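Local coordinates for protein PTS system, IIA component (Enterococcus faecalis, PDB 3BED) that probably transfers phosphoryl groups as the IIA subunit of a mannose/sorbose-specific phosphotransferase system for sugar uptake, at residues M11-M16 and G73-V78. Residues are numbered along the deposited sequence; the frame is centred on the assembly and turned at random.
Sequences MSHGRM and GTPCNV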
loop_
_atom_site.group_PDB
_atom_site.type_symbol
_atom_site.label_atom_id
_atom_site.label_comp_id
_atom_site.label_asym_id
_atom_site.label_seq_id
_atom_site.Cartn_x
_atom_site.Cartn_y
_atom_site.Cartn_z
HETATM N N MSE A 11 -4.612 0.384 -9.633
HETATM C CA MSE A 11 -4.657 -0.965 -10.187
HETATM C C MSE A 11 -3.891 -1.889 -9.305
HETATM O O MSE A 11 -2.782 -1.564 -8.847
HETATM C CB MSE A 11 -3.988 -1.020 -11.581
HETATM C CG MSE A 11 -4.632 -0.137 -12.592
HETATM SE SE MSE A 11 -3.895 -0.484 -14.386
HETATM C CE MSE A 11 -4.522 -2.192 -14.706
ATOM N N SER A 12 -4.463 -3.082 -9.105
ATOM C CA SER A 12 -3.726 -4.059 -8.293
ATOM C C SER A 12 -4.095 -5.483 -8.573
ATOM O O SER A 12 -5.155 -5.750 -9.168
ATOM C CB SER A 12 -3.961 -3.847 -6.774
ATOM O OG SER A 12 -5.281 -4.189 -6.358
ATOM N N HIS A 13 -3.232 -6.403 -8.108
ATOM C CA HIS A 13 -3.692 -7.769 -7.868
ATOM C C HIS A 13 -4.823 -7.693 -6.861
ATOM O O HIS A 13 -4.692 -6.983 -5.852
ATOM C CB HIS A 13 -2.586 -8.616 -7.224
ATOM C CG HIS A 13 -1.367 -8.770 -8.074
ATOM N ND1 HIS A 13 -0.461 -7.741 -8.265
ATOM C CD2 HIS A 13 -0.912 -9.818 -8.805
ATOM C CE1 HIS A 13 0.527 -8.170 -9.039
ATOM N NE2 HIS A 13 0.279 -9.425 -9.383
ATOM N N GLY A 14 -5.921 -8.421 -7.111
ATOM C CA GLY A 14 -6.993 -8.522 -6.132
ATOM C C GLY A 14 -7.594 -7.134 -5.851
ATOM O O GLY A 14 -7.647 -6.255 -6.738
ATOM N N ARG A 15 -8.047 -6.962 -4.616
ATOM C CA ARG A 15 -8.887 -5.787 -4.252
ATOM C C ARG A 15 -8.102 -4.788 -3.433
ATOM O O ARG A 15 -8.684 -3.917 -2.825
ATOM C CB ARG A 15 -10.135 -6.214 -3.466
ATOM C CG ARG A 15 -11.142 -7.100 -4.212
ATOM C CD ARG A 15 -12.284 -7.515 -3.255
ATOM N NE ARG A 15 -13.209 -6.420 -2.929
ATOM C CZ ARG A 15 -13.291 -5.746 -1.775
ATOM N NH1 ARG A 15 -12.505 -6.005 -0.743
ATOM N NH2 ARG A 15 -14.190 -4.786 -1.651
HETATM N N MSE A 16 -6.766 -4.883 -3.448
HETATM C CA MSE A 16 -5.985 -3.943 -2.680
HETATM C C MSE A 16 -6.221 -2.472 -3.141
HETATM O O MSE A 16 -6.327 -1.542 -2.306
HETATM C CB MSE A 16 -4.495 -4.299 -2.800
HETATM C CG MSE A 16 -3.593 -3.340 -2.071
HETATM SE SE MSE A 16 -1.744 -3.800 -2.467
HETATM C CE MSE A 16 -0.851 -2.523 -1.261
ATOM N N GLY A 73 4.491 -6.750 -12.054
ATOM C CA GLY A 73 3.266 -7.524 -12.066
ATOM C C GLY A 73 2.368 -7.244 -13.254
ATOM O O GLY A 73 2.485 -6.198 -13.904
ATOM N N THR A 74 1.486 -8.197 -13.546
ATOM C CA THR A 74 0.609 -8.044 -14.703
ATOM C C THR A 74 -0.158 -6.726 -14.686
ATOM O O THR A 74 -0.221 -6.050 -15.704
ATOM C CB THR A 74 -0.282 -9.261 -14.913
ATOM O OG1 THR A 74 0.594 -10.394 -15.043
ATOM C CG2 THR A 74 -1.081 -9.077 -16.134
ATOM N N PRO A 75 -0.736 -6.329 -13.530
ATOM C CA PRO A 75 -1.442 -5.019 -13.563
ATOM C C PRO A 75 -0.539 -3.876 -14.029
ATOM O O PRO A 75 -0.932 -3.106 -14.915
ATOM C CB PRO A 75 -1.891 -4.828 -12.095
ATOM C CG PRO A 75 -2.063 -6.309 -11.616
ATOM C CD PRO A 75 -0.901 -7.027 -12.243
ATOM N N CYS A 76 0.649 -3.772 -13.422
ATOM C CA CYS A 76 1.578 -2.739 -13.834
ATOM C C CYS A 76 2.011 -2.880 -15.310
ATOM O O CYS A 76 2.051 -1.874 -16.064
ATOM C CB CYS A 76 2.763 -2.709 -12.891
ATOM S SG CYS A 76 3.774 -1.200 -13.081
ATOM N N ASN A 77 2.302 -4.114 -15.746
ATOM C CA ASN A 77 2.693 -4.305 -17.157
ATOM C C ASN A 77 1.595 -3.848 -18.128
ATOM O O ASN A 77 1.845 -3.260 -19.169
ATOM C CB ASN A 77 2.989 -5.786 -17.418
ATOM C CG ASN A 77 4.183 -6.295 -16.612
ATOM O OD1 ASN A 77 5.058 -5.515 -16.200
ATOM N ND2 ASN A 77 4.249 -7.618 -16.437
ATOM N N VAL A 78 0.368 -4.130 -17.757
ATOM C CA VAL A 78 -0.771 -3.772 -18.600
ATOM C C VAL A 78 -0.895 -2.236 -18.706
ATOM O O VAL A 78 -1.137 -1.720 -19.783
ATOM C CB VAL A 78 -2.006 -4.397 -18.040
ATOM C CG1 VAL A 78 -3.317 -3.730 -18.581
ATOM C CG2 VAL A 78 -1.971 -5.875 -18.309
HETATM O O HOH W 1 1.088 -10.540 -11.851
#
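Pro75, in the first turn of helix 74-82, pushes its ring against the imidazole of His13 at the end of strand 7-13. The contact is CH-pi: Pro75 CD lies 4.0 Å from the centroid of the His13 ring, 23° off the ring normal and displaced toward the rim, with CE1 its closest ring atom. The two side chains cross at about a right angle. Gly73 CA comes to the edge of the same ring, 4.1 Å from His13 CE1. His13 has CG anti to its carbonyl carbon (chi1 -62°), which swings the imidazole across to the start of the helix.

Van der Waals packing continues back along the strand. Pro75 CG sits over the Ser12-His13 peptide, 3.8 Å from Ser12 C. Two contacts here are apolar: Met11 CB is 4.4 Å from Pro75 CB, and Met11 CE is 4.3 Å from Val78 CG1. The chain of Met11, a selenomethionine, bends at its last torsion, bringing CE round to Pro75 O.

The polar link runs through water. One molecule hydrogen-bonds to His13 NE2 at 2.8 Å and accepts from Thr74 N at 2.9 Å, joining the histidine to an amide at the helix N-terminus. In type 4 PTS IIA domains a histidine at the C-terminal end of the first strand carries the phosphoryl group; His13 is probably its counterpart, so this water may mark where that group would lie near the helix start.

Strand residues 11-13 and helix residues 74-78 run roughly antiparallel, at 149°, at the C-terminal ends of the strands of a parallel sheet, in which strand 7-13 lies between 35-39 and 64-68. Asp69, after strand 64-68, accepts from His13 N, while Met39 of strand 35-39 touches both His13 and Pro75. Helix 44-59 packs on Met11 and Val78, and Ile27 of the second subunit packs on His13.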